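Local coordinates for protein probable starch synthase 4, chloroplastic/amyloplastic (Arabidopsis thaliana, PDB 6GNE) that belongs to the starch synthase family of GT-B glycosyltransferase fold proteins, with ADP and glycans bound in the model, at residues 13-18 and 122-127; 140-145 and 150-155; 156-161 and 220-225. One frame throughout, in Å; residues are numbered along the deposited sequence.

Interaction 1: residues 13-18 and 122-127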
loop_
_atom_site.group_PDB
_atom_site.type_symbol
_atom_site.label_atom_id
_atom_site.label_comp_id
_atom_site.label_asym_id
_atom_site.label_seq_id
_atom_site.Cartn_x
_atom_site.Cartn_y
_atom_site.Cartn_z
ATOM N N VAL A 13 -4.531 -14.306 11.840
ATOM C CA VAL A 13 -3.249 -13.640 12.092
ATOM C C VAL A 13 -2.634 -13.086 10.794
ATOM O O VAL A 13 -2.551 -13.790 9.800
ATOM C CB VAL A 13 -2.255 -14.570 12.798
ATOM C CG1 VAL A 13 -0.948 -13.845 13.106
ATOM C CG2 VAL A 13 -2.854 -15.041 14.106
ATOM N N HIS A 14 -2.240 -11.815 10.812
ATOM C CA HIS A 14 -1.556 -11.180 9.672
ATOM C C HIS A 14 -0.098 -11.029 10.030
ATOM O O HIS A 14 0.234 -10.479 11.069
ATOM C CB HIS A 14 -2.148 -9.809 9.345
ATOM C CG HIS A 14 -3.488 -9.871 8.714
ATOM N ND1 HIS A 14 -3.682 -9.680 7.370
ATOM C CD2 HIS A 14 -4.708 -10.132 9.239
ATOM C CE1 HIS A 14 -4.967 -9.825 7.091
ATOM N NE2 HIS A 14 -5.613 -10.102 8.210
ATOM N N ILE A 15 0.771 -11.507 9.162
ATOM C CA ILE A 15 2.200 -11.349 9.348
ATOM C C ILE A 15 2.638 -10.453 8.199
ATOM O O ILE A 15 2.395 -10.777 7.043
ATOM C CB ILE A 15 2.928 -12.717 9.294
ATOM C CG1 ILE A 15 2.439 -13.609 10.444
ATOM C CG2 ILE A 15 4.440 -12.557 9.332
ATOM C CD1 ILE A 15 2.793 -15.085 10.275
ATOM N N ALA A 16 3.275 -9.331 8.516
ATOM C CA ALA A 16 3.682 -8.367 7.504
ATOM C C ALA A 16 4.834 -7.532 7.982
ATOM O O ALA A 16 5.112 -7.477 9.189
ATOM C CB ALA A 16 2.501 -7.469 7.164
ATOM N N ALA A 17 5.467 -6.845 7.043
ATOM C CA ALA A 17 6.565 -5.930 7.368
ATOM C C ALA A 17 6.103 -4.526 7.711
ATOM O O ALA A 17 6.905 -3.744 8.195
ATOM C CB ALA A 17 7.567 -5.886 6.217
ATOM N N GLU A 18 4.830 -4.217 7.473
ATOM C CA GLU A 18 4.254 -2.896 7.766
ATOM C C GLU A 18 2.851 -2.956 8.343
ATOM O O GLU A 18 2.077 -3.882 8.075
ATOM C CB GLU A 18 4.122 -2.059 6.483
ATOM C CG GLU A 18 5.404 -1.682 5.781
ATOM C CD GLU A 18 5.100 -0.958 4.461
ATOM O OE1 GLU A 18 4.406 0.097 4.467
ATOM O OE2 GLU A 18 5.553 -1.448 3.409
ATOM N N SER A 122 13.345 -13.178 6.005
ATOM C CA SER A 122 13.224 -14.628 6.196
ATOM C C SER A 122 13.396 -15.000 7.685
ATOM O O SER A 122 12.697 -15.887 8.184
ATOM C CB SER A 122 14.196 -15.417 5.301
ATOM O OG SER A 122 15.537 -15.123 5.611
ATOM N N TYR A 123 14.303 -14.333 8.402
ATOM C CA TYR A 123 14.392 -14.534 9.864
ATOM C C TYR A 123 13.070 -14.214 10.546
ATOM O O TYR A 123 12.534 -15.021 11.314
ATOM C CB TYR A 123 15.491 -13.673 10.498
ATOM C CG TYR A 123 15.614 -13.855 12.009
ATOM C CD1 TYR A 123 14.768 -13.157 12.901
ATOM C CD2 TYR A 123 16.568 -14.724 12.553
ATOM C CE1 TYR A 123 14.883 -13.337 14.273
ATOM C CE2 TYR A 123 16.686 -14.894 13.931
ATOM C CZ TYR A 123 15.848 -14.207 14.787
ATOM O OH TYR A 123 15.989 -14.368 16.153
ATOM N N PHE A 124 12.575 -13.013 10.264
ATOM C CA PHE A 124 11.326 -12.530 10.818
ATOM C C PHE A 124 10.184 -13.511 10.577
ATOM O O PHE A 124 9.398 -13.796 11.498
ATOM C CB PHE A 124 10.965 -11.160 10.233
ATOM C CG PHE A 124 9.568 -10.722 10.565
ATOM C CD1 PHE A 124 9.184 -10.534 11.898
ATOM C CD2 PHE A 124 8.624 -10.524 9.565
ATOM C CE1 PHE A 124 7.895 -10.150 12.219
ATOM C CE2 PHE A 124 7.326 -10.120 9.890
ATOM C CZ PHE A 124 6.963 -9.937 11.218
ATOM N N SER A 125 10.094 -14.010 9.345
ATOM C CA SER A 125 9.046 -14.961 8.952
ATOM C C SER A 125 9.119 -16.214 9.791
ATOM O O SER A 125 8.092 -16.705 10.240
ATOM C CB SER A 125 9.160 -15.339 7.471
ATOM O OG SER A 125 8.912 -14.229 6.623
ATOM N N ARG A 126 10.330 -16.718 10.014
ATOM C CA ARG A 126 10.528 -17.901 10.851
ATOM C C ARG A 126 10.125 -17.612 12.288
ATOM O O ARG A 126 9.288 -18.320 12.848
ATOM C CB ARG A 126 11.981 -18.385 10.816
ATOM C CG ARG A 126 12.260 -19.642 11.625
ATOM C CD ARG A 126 11.502 -20.825 11.038
ATOM N NE ARG A 126 11.473 -22.000 11.916
ATOM C CZ ARG A 126 12.289 -23.045 11.849
ATOM N NH1 ARG A 126 13.311 -23.097 10.993
ATOM N NH2 ARG A 126 12.105 -24.043 12.698
ATOM N N ALA A 127 10.705 -16.560 12.863
ATOM C CA ALA A 127 10.398 -16.156 14.225
ATOM C C ALA A 127 8.912 -15.912 14.444
ATOM O O ALA A 127 8.411 -16.201 15.526
ATOM C CB ALA A 127 11.207 -14.925 14.611
#
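In the N-terminal Rossmann-like half of this GT-B fold, Ile15 and Ala16, where strand 11-15 runs out into a loop, meet Phe124 of helix 117-134. The contact is small, one apolar side-chain contact plus a backbone oxygen at the ring: 137 Å² is buried, summed over both sides, and Phe124 supplies the largest share. The nearest backbone approach is between Ile15 CA and Ser125 CA at 7.8 Å, a gap the side chains have to fill.

Ile15 does so with its methyl branch, CG2, which stands 3.8 Å from Phe124 CE2 and 4.1 Å from Phe124 CZ. Its CG2 lies opposite the backbone N (chi1, measured to CG1, -63°), which sends the methyl toward the helix. Phe124 comes from the other direction, its CG anti to its own N (chi1 169°), and the two side chains slide past each other rather than meeting end on.

Helix 117-134 belongs to the connection between strands 92-100 and 141-145, which run parallel within one sheet; this is a beta-alpha-beta crossover that passes over the intervening strands 45-51 and 11-15. Phe124 accordingly also packs on Ile49 and Pro51 of the neighbouring strand, and on Phe106, while Ile15 has Val152 as a further neighbour.

Ala16 contributes through its backbone, since its CB points away from the helix. Its carbonyl oxygen lies 3.5 Å from Phe124 CE2, reaching the ring obliquely. Beyond Ala16 the loop leads to Glu18, a residue in contact with the bound AC1 group; its OE1 accepts from Val25 N and Gly26 N.

Interaction 2: residues 140-145 and 150-155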
loop_
_atom_site.group_PDB
_atom_site.type_symbol
_atom_site.label_atom_id
_atom_site.label_comp_id
_atom_site.label_asym_id
_atom_site.label_seq_id
_atom_site.Cartn_x
_atom_site.Cartn_y
_atom_site.Cartn_z
ATOM N N ASP A 140 -7.161 -20.014 12.565
ATOM C CA ASP A 140 -7.853 -20.564 11.427
ATOM C C ASP A 140 -7.217 -20.096 10.124
ATOM O O ASP A 140 -7.195 -20.860 9.161
ATOM C CB ASP A 140 -9.316 -20.115 11.431
ATOM C CG ASP A 140 -10.071 -20.526 12.699
ATOM O OD1 ASP A 140 -10.223 -21.741 12.976
ATOM O OD2 ASP A 140 -10.539 -19.602 13.401
ATOM N N ILE A 141 -6.760 -18.823 10.091
ATOM C CA ILE A 141 -6.152 -18.170 8.907
ATOM C C ILE A 141 -4.871 -17.500 9.316
ATOM O O ILE A 141 -4.840 -16.782 10.293
ATOM C CB ILE A 141 -7.045 -17.056 8.323
ATOM C CG1 ILE A 141 -8.375 -17.603 7.801
ATOM C CG2 ILE A 141 -6.319 -16.280 7.212
ATOM C CD1 ILE A 141 -8.296 -18.464 6.544
ATOM N N ILE A 142 -3.814 -17.730 8.558
ATOM C CA ILE A 142 -2.600 -16.928 8.630
ATOM C C ILE A 142 -2.510 -16.251 7.255
ATOM O O ILE A 142 -2.469 -16.929 6.191
ATOM C CB ILE A 142 -1.323 -17.752 8.990
ATOM C CG1 ILE A 142 -1.457 -18.331 10.402
ATOM C CG2 ILE A 142 -0.069 -16.891 8.937
ATOM C CD1 ILE A 142 -0.467 -19.430 10.722
ATOM N N HIS A 143 -2.505 -14.912 7.286
ATOM C CA HIS A 143 -2.487 -14.101 6.082
ATOM C C HIS A 143 -1.145 -13.394 6.006
ATOM O O HIS A 143 -0.856 -12.567 6.835
ATOM C CB HIS A 143 -3.657 -13.125 6.140
ATOM C CG HIS A 143 -3.957 -12.445 4.846
ATOM N ND1 HIS A 143 -5.181 -11.887 4.580
ATOM C CD2 HIS A 143 -3.205 -12.246 3.735
ATOM C CE1 HIS A 143 -5.163 -11.335 3.377
ATOM N NE2 HIS A 143 -3.976 -11.548 2.840
ATOM N N CYS A 144 -0.320 -13.716 5.021
ATOM C CA CYS A 144 0.964 -13.044 4.869
ATOM C C CYS A 144 1.004 -12.083 3.657
ATOM O O CYS A 144 0.189 -12.190 2.746
ATOM C CB CYS A 144 2.094 -14.075 4.855
ATOM S SG CYS A 144 2.046 -15.329 3.549
ATOM N N HIS A 145 1.932 -11.127 3.669
ATOM C CA HIS A 145 1.979 -10.007 2.682
ATOM C C HIS A 145 3.341 -9.808 2.003
ATOM O O HIS A 145 4.353 -9.568 2.662
ATOM C CB HIS A 145 1.552 -8.735 3.373
ATOM C CG HIS A 145 0.189 -8.838 3.971
ATOM N ND1 HIS A 145 -0.944 -8.382 3.321
ATOM C CD2 HIS A 145 -0.243 -9.420 5.114
ATOM C CE1 HIS A 145 -2.006 -8.632 4.068
ATOM N NE2 HIS A 145 -1.607 -9.269 5.156
ATOM N N ALA A 150 6.506 -13.893 2.399
ATOM C CA ALA A 150 6.169 -15.008 1.526
ATOM C C ALA A 150 6.735 -16.314 2.050
ATOM O O ALA A 150 6.154 -17.369 1.826
ATOM C CB ALA A 150 6.711 -14.738 0.142
ATOM N N PHE A 151 7.856 -16.233 2.758
ATOM C CA PHE A 151 8.501 -17.389 3.355
ATOM C C PHE A 151 7.614 -18.156 4.327
ATOM O O PHE A 151 7.872 -19.323 4.571
ATOM C CB PHE A 151 9.786 -16.997 4.099
ATOM C CG PHE A 151 10.752 -16.178 3.288
ATOM C CD1 PHE A 151 11.627 -16.790 2.407
ATOM C CD2 PHE A 151 10.791 -14.799 3.424
ATOM C CE1 PHE A 151 12.516 -16.050 1.673
ATOM C CE2 PHE A 151 11.664 -14.039 2.681
ATOM C CZ PHE A 151 12.542 -14.669 1.806
ATOM N N VAL A 152 6.611 -17.496 4.901
ATOM C CA VAL A 152 5.684 -18.138 5.824
ATOM C C VAL A 152 4.969 -19.375 5.231
ATOM O O VAL A 152 4.837 -20.393 5.917
ATOM C CB VAL A 152 4.651 -17.114 6.349
ATOM C CG1 VAL A 152 3.496 -17.797 7.064
ATOM C CG2 VAL A 152 5.303 -16.124 7.294
ATOM N N ALA A 153 4.526 -19.292 3.976
ATOM C CA ALA A 153 3.775 -20.393 3.344
ATOM C C ALA A 153 4.536 -21.730 3.306
ATOM O O ALA A 153 4.043 -22.702 3.853
ATOM C CB ALA A 153 3.284 -19.998 1.947
ATOM N N PRO A 154 5.732 -21.776 2.688
ATOM C CA PRO A 154 6.488 -23.039 2.726
ATOM C C PRO A 154 6.970 -23.431 4.131
ATOM O O PRO A 154 6.942 -24.627 4.457
ATOM C CB PRO A 154 7.680 -22.784 1.797
ATOM C CG PRO A 154 7.803 -21.285 1.735
ATOM C CD PRO A 154 6.410 -20.763 1.858
ATOM N N LEU A 155 7.385 -22.459 4.947
ATOM C CA LEU A 155 7.729 -22.714 6.346
ATOM C C LEU A 155 6.604 -23.403 7.111
ATOM O O LEU A 155 6.831 -24.447 7.764
ATOM C CB LEU A 155 8.155 -21.431 7.064
ATOM C CG LEU A 155 9.586 -20.955 6.739
ATOM C CD1 LEU A 155 9.859 -19.548 7.239
ATOM C CD2 LEU A 155 10.619 -21.898 7.319
#
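Val152 is the residue that both Ile142 and Cys144 of strand 141-145 pack against, the two strand residues facing it with one intervening residue turned the other way. Ile142 offers its CG2 methyl, which lies 4.1 Å from Val152 CG1. In each of these side chains the touching methyl is the one placed opposite the backbone N: CG2 in Ile142, where chi1 to CG1 is -64°, and CG1 in Val152, where chi1 is 167°. The two branched side chains pass at a slant, methyl against methyl. Cys144 adds its sulfur, with SG 4.2 Å from Val152 CB. At chi1 60° the sulfur sits between the backbone N and the carbonyl carbon, and its approach is to the branch point of the valine, not to either methyl tip.

Strand 141-145, the short helix 146-150 and helix 152-160 lead on to strand 169-174, parallel and adjacent to the first strand, which makes a beta-alpha-beta unit. The four residues between the segments are helical; Cys144 CA and Ala150 CA are 6.5 Å apart, and Thr149 OG1 accepts a hydrogen bond from His145 N. Leu155 N bonds to Phe151 O at 3.2 Å as the helix proceeds.

Alternation along the strand sends His143 and His145 to the far side of the sheet. There His145 NE2 stands 3.6 Å above the plane of the His143 ring, offset toward its rim, and it is hydrogen-bonded to His14 ND1. On the helix side, Ile142 also touches Leu132 of helix 117-134 and Ile170 of strand 169-174.

Interaction 3: residues 156-161 and 220-225. With GLC (alpha-D-glucopyranose), chain D; GLC (alpha-D-glucopyranose), chain B.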
loop_
_atom_site.group_PDB
_atom_site.type_symbol
_atom_site.label_atom_id
_atom_site.label_comp_id
_atom_site.label_asym_id
_atom_site.label_seq_id
_atom_site.Cartn_x
_atom_site.Cartn_y
_atom_site.Cartn_z
ATOM N N TYR A 156 5.390 -22.864 6.988
ATOM C CA TYR A 156 4.234 -23.429 7.691
ATOM C C TYR A 156 4.026 -24.900 7.349
ATOM O O TYR A 156 3.900 -25.722 8.248
ATOM C CB TYR A 156 2.958 -22.643 7.385
ATOM C CG TYR A 156 1.746 -23.152 8.134
ATOM C CD1 TYR A 156 1.607 -22.924 9.487
ATOM C CD2 TYR A 156 0.743 -23.866 7.487
ATOM C CE1 TYR A 156 0.487 -23.377 10.178
ATOM C CE2 TYR A 156 -0.383 -24.320 8.160
ATOM C CZ TYR A 156 -0.508 -24.074 9.502
ATOM O OH TYR A 156 -1.606 -24.529 10.188
ATOM N N TRP A 157 4.012 -25.215 6.052
ATOM C CA TRP A 157 3.720 -26.573 5.597
ATOM C C TRP A 157 4.870 -27.551 5.856
ATOM O O TRP A 157 4.633 -28.682 6.252
ATOM C CB TRP A 157 3.290 -26.577 4.119
ATOM C CG TRP A 157 1.974 -25.891 3.934
ATOM C CD1 TRP A 157 1.739 -24.785 3.210
ATOM C CD2 TRP A 157 0.712 -26.255 4.526
ATOM N NE1 TRP A 157 0.412 -24.419 3.305
ATOM C CE2 TRP A 157 -0.235 -25.303 4.118
ATOM C CE3 TRP A 157 0.293 -27.313 5.354
ATOM C CZ2 TRP A 157 -1.583 -25.360 4.498
ATOM C CZ3 TRP A 157 -1.050 -27.372 5.742
ATOM C CH2 TRP A 157 -1.971 -26.399 5.300
ATOM N N ASP A 158 6.103 -27.102 5.667
ATOM C CA ASP A 158 7.266 -27.969 5.824
ATOM C C ASP A 158 7.691 -28.157 7.280
ATOM O O ASP A 158 8.077 -29.251 7.656
ATOM C CB ASP A 158 8.407 -27.478 4.919
ATOM C CG ASP A 158 8.122 -27.705 3.417
ATOM O OD1 ASP A 158 6.997 -28.118 3.010
ATOM O OD2 ASP A 158 9.059 -27.453 2.624
ATOM N N LEU A 159 7.538 -27.137 8.123
ATOM C CA LEU A 159 8.051 -27.212 9.507
ATOM C C LEU A 159 7.068 -27.010 10.678
ATOM O O LEU A 159 7.439 -27.314 11.830
ATOM C CB LEU A 159 9.215 -26.239 9.653
ATOM C CG LEU A 159 10.390 -26.437 8.674
ATOM C CD1 LEU A 159 11.396 -25.294 8.758
ATOM C CD2 LEU A 159 11.072 -27.792 8.863
ATOM N N TYR A 160 5.851 -26.520 10.431
ATOM C CA TYR A 160 4.939 -26.180 11.537
ATOM C C TYR A 160 3.603 -26.928 11.604
ATOM O O TYR A 160 3.116 -27.180 12.712
ATOM C CB TYR A 160 4.712 -24.672 11.591
ATOM C CG TYR A 160 5.931 -23.935 12.089
ATOM C CD1 TYR A 160 6.999 -23.674 11.234
ATOM C CD2 TYR A 160 6.035 -23.518 13.418
ATOM C CE1 TYR A 160 8.133 -23.019 11.685
ATOM C CE2 TYR A 160 7.163 -22.836 13.871
ATOM C CZ TYR A 160 8.207 -22.597 12.996
ATOM O OH TYR A 160 9.322 -21.944 13.425
ATOM N N ALA A 161 3.015 -27.262 10.449
ATOM C CA ALA A 161 1.887 -28.219 10.379
ATOM C C ALA A 161 2.207 -29.589 10.970
ATOM O O ALA A 161 1.342 -30.133 11.652
ATOM C CB ALA A 161 1.329 -28.349 8.968
ATOM N N ILE A 220 2.830 -18.352 -3.932
ATOM C CA ILE A 220 1.717 -18.657 -4.828
ATOM C C ILE A 220 1.418 -20.155 -4.755
ATOM O O ILE A 220 0.281 -20.572 -4.699
ATOM C CB ILE A 220 1.972 -18.208 -6.268
ATOM C CG1 ILE A 220 1.985 -16.670 -6.372
ATOM C CG2 ILE A 220 0.939 -18.796 -7.237
ATOM C CD1 ILE A 220 2.820 -16.132 -7.537
ATOM N N ILE A 221 2.467 -20.957 -4.741
ATOM C CA ILE A 221 2.331 -22.416 -4.758
ATOM C C ILE A 221 1.802 -22.980 -3.442
ATOM O O ILE A 221 0.859 -23.735 -3.409
ATOM C CB ILE A 221 3.658 -23.057 -5.196
ATOM C CG1 ILE A 221 3.900 -22.677 -6.683
ATOM C CG2 ILE A 221 3.631 -24.580 -5.052
ATOM C CD1 ILE A 221 5.315 -22.872 -7.133
ATOM N N PHE A 222 2.406 -22.569 -2.348
ATOM C CA PHE A 222 2.096 -23.129 -1.021
ATOM C C PHE A 222 0.888 -22.543 -0.287
ATOM O O PHE A 222 0.525 -23.048 0.752
ATOM C CB PHE A 222 3.355 -23.068 -0.131
ATOM C CG PHE A 222 4.389 -24.071 -0.515
ATOM C CD1 PHE A 222 4.389 -25.316 0.088
ATOM C CD2 PHE A 222 5.351 -23.810 -1.492
ATOM C CE1 PHE A 222 5.334 -26.282 -0.252
ATOM C CE2 PHE A 222 6.266 -24.785 -1.866
ATOM C CZ PHE A 222 6.260 -26.016 -1.231
ATOM N N SER A 223 0.263 -21.491 -0.793
ATOM C CA SER A 223 -0.836 -20.856 -0.080
ATOM C C SER A 223 -2.137 -21.442 -0.551
ATOM O O SER A 223 -2.243 -21.827 -1.687
ATOM C CB SER A 223 -0.808 -19.354 -0.302
ATOM O OG SER A 223 0.422 -18.815 0.168
ATOM N N ASN A 224 -3.126 -21.485 0.325
ATOM C CA ASN A 224 -4.471 -21.952 -0.033
ATOM C C ASN A 224 -5.300 -20.873 -0.741
ATOM O O ASN A 224 -6.272 -21.201 -1.448
ATOM C CB ASN A 224 -5.216 -22.403 1.230
ATOM C CG ASN A 224 -4.472 -23.472 1.974
ATOM O OD1 ASN A 224 -3.892 -23.252 3.064
ATOM N ND2 ASN A 224 -4.427 -24.629 1.368
ATOM N N ILE A 225 -4.934 -19.598 -0.507
ATOM C CA ILE A 225 -5.603 -18.447 -1.096
ATOM C C ILE A 225 -4.519 -17.479 -1.530
ATOM O O ILE A 225 -3.634 -17.154 -0.736
ATOM C CB ILE A 225 -6.541 -17.713 -0.070
ATOM C CG1 ILE A 225 -7.573 -18.666 0.554
ATOM C CG2 ILE A 225 -7.290 -16.561 -0.724
ATOM C CD1 ILE A 225 -8.161 -18.147 1.860
HETATM C C1 GLC D . 1.606 -27.496 -0.195
HETATM C C2 GLC D . 1.333 -27.008 -1.623
HETATM C C3 GLC D . 1.730 -28.055 -2.662
HETATM C C4 GLC D . 3.194 -28.419 -2.393
HETATM C C5 GLC D . 3.236 -29.087 -1.005
HETATM C C6 GLC D . 4.582 -29.708 -0.621
HETATM O O2 GLC D . -0.034 -26.657 -1.805
HETATM O O3 GLC D . 1.557 -27.572 -4.002
HETATM O O4 GLC D . 3.785 -29.197 -3.451
HETATM O O5 GLC D . 2.899 -28.077 -0.044
HETATM O O6 GLC D . 4.760 -29.752 0.809
HETATM C C1 GLC B . -2.589 -29.090 2.523
HETATM C C2 GLC B . -2.667 -27.900 1.571
HETATM C C3 GLC B . -1.550 -27.975 0.526
HETATM C C4 GLC B . -0.199 -28.216 1.178
HETATM C C5 GLC B . -0.210 -29.402 2.133
HETATM C C6 GLC B . 1.147 -29.577 2.830
HETATM O O1 GLC B . -2.974 -30.284 1.815
HETATM O O2 GLC B . -3.955 -27.917 0.947
HETATM O O3 GLC B . -1.449 -26.772 -0.235
HETATM O O4 GLC B . 0.713 -28.534 0.149
HETATM O O5 GLC B . -1.269 -29.215 3.085
HETATM O O6 GLC B . 1.805 -30.792 2.430
#
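Trp157 and Phe222 mark the closest backbone approach, their CA atoms 7.6 Å apart. Over 156-160 the first helix has a wider pi-type turn, Ala161 N bonding to Tyr156 O at 2.8 Å. Helix 215-222 stops at Phe222; Ser223 leaves helical geometry and the chain runs on toward strand 225-228.

Trp157 CG stands opposite its carbonyl carbon (chi1 -67°), which lays the indole alongside Phe222. The carbonyl at that helix end lies at the edge of the indole: Trp157 NE1 donates to Phe222 O over 2.9 Å, but the angle at the hydrogen is only 122°, so the bond is weak. Beside it, Trp157 CD1 packs on Phe222 CB at 4.1 Å. Asn224 OD1 also lies in the indole plane, 3.4 Å from Trp157 CZ2, with the amide turned 86° from the ring; its stronger partner is Ile170 N, a hydrogen bond that fixes which way the amide faces and leaves ND2 directed to the sugar.

The edge of the Tyr156 ring, through CD2, meets one indole face over its centre, a T-shaped (edge-to-face) arrangement. Over the other face lies the chain B glucose, its O5 3.2 Å from Trp157 CZ3. Asn224 ND2 makes a weak hydrogen bond of 3.3 Å to O2 of the same sugar. C1 of the chain D glucose is 1.4 Å from O4 of the chain B glucose, as in a glycosidic link. This second sugar packs obliquely on Phe222, with Asp158 OD1 near its O6 and Ile221 O weakly bonded to its O2.

Such chemistry is consistent with the chain B glucose being held mainly by its packing over the indole face, with weak polar bonds adding to it, the indole being backed by Tyr156 and flanked at its edge by Phe222 O and Asn224 OD1.

From the N terminus, interaction 1 closes first, bringing the end of strand 11-15 to helix 117-134 across 103 residues that include strands 45-51 and 92-100. Interaction 2 follows as a local closure over four residues, and interaction 3 then spans 58 residues to reach the end of helix 215-222. The three are in series; none nests or crosses. Strands 11-15 and 141-145, neighbours in the sheet, join interactions 1 and 2 through Val13 O and His143 N, 2.8 Å apart. Helix 152-160 carries interaction 2 into interaction 3, where Ala153 packs on Phe222. Arg126 NE and Tyr160 OH, 2.6 Å apart, connect interactions 1 and 3, linking helix 117-134 to helix 152-160, which also carries Trp157.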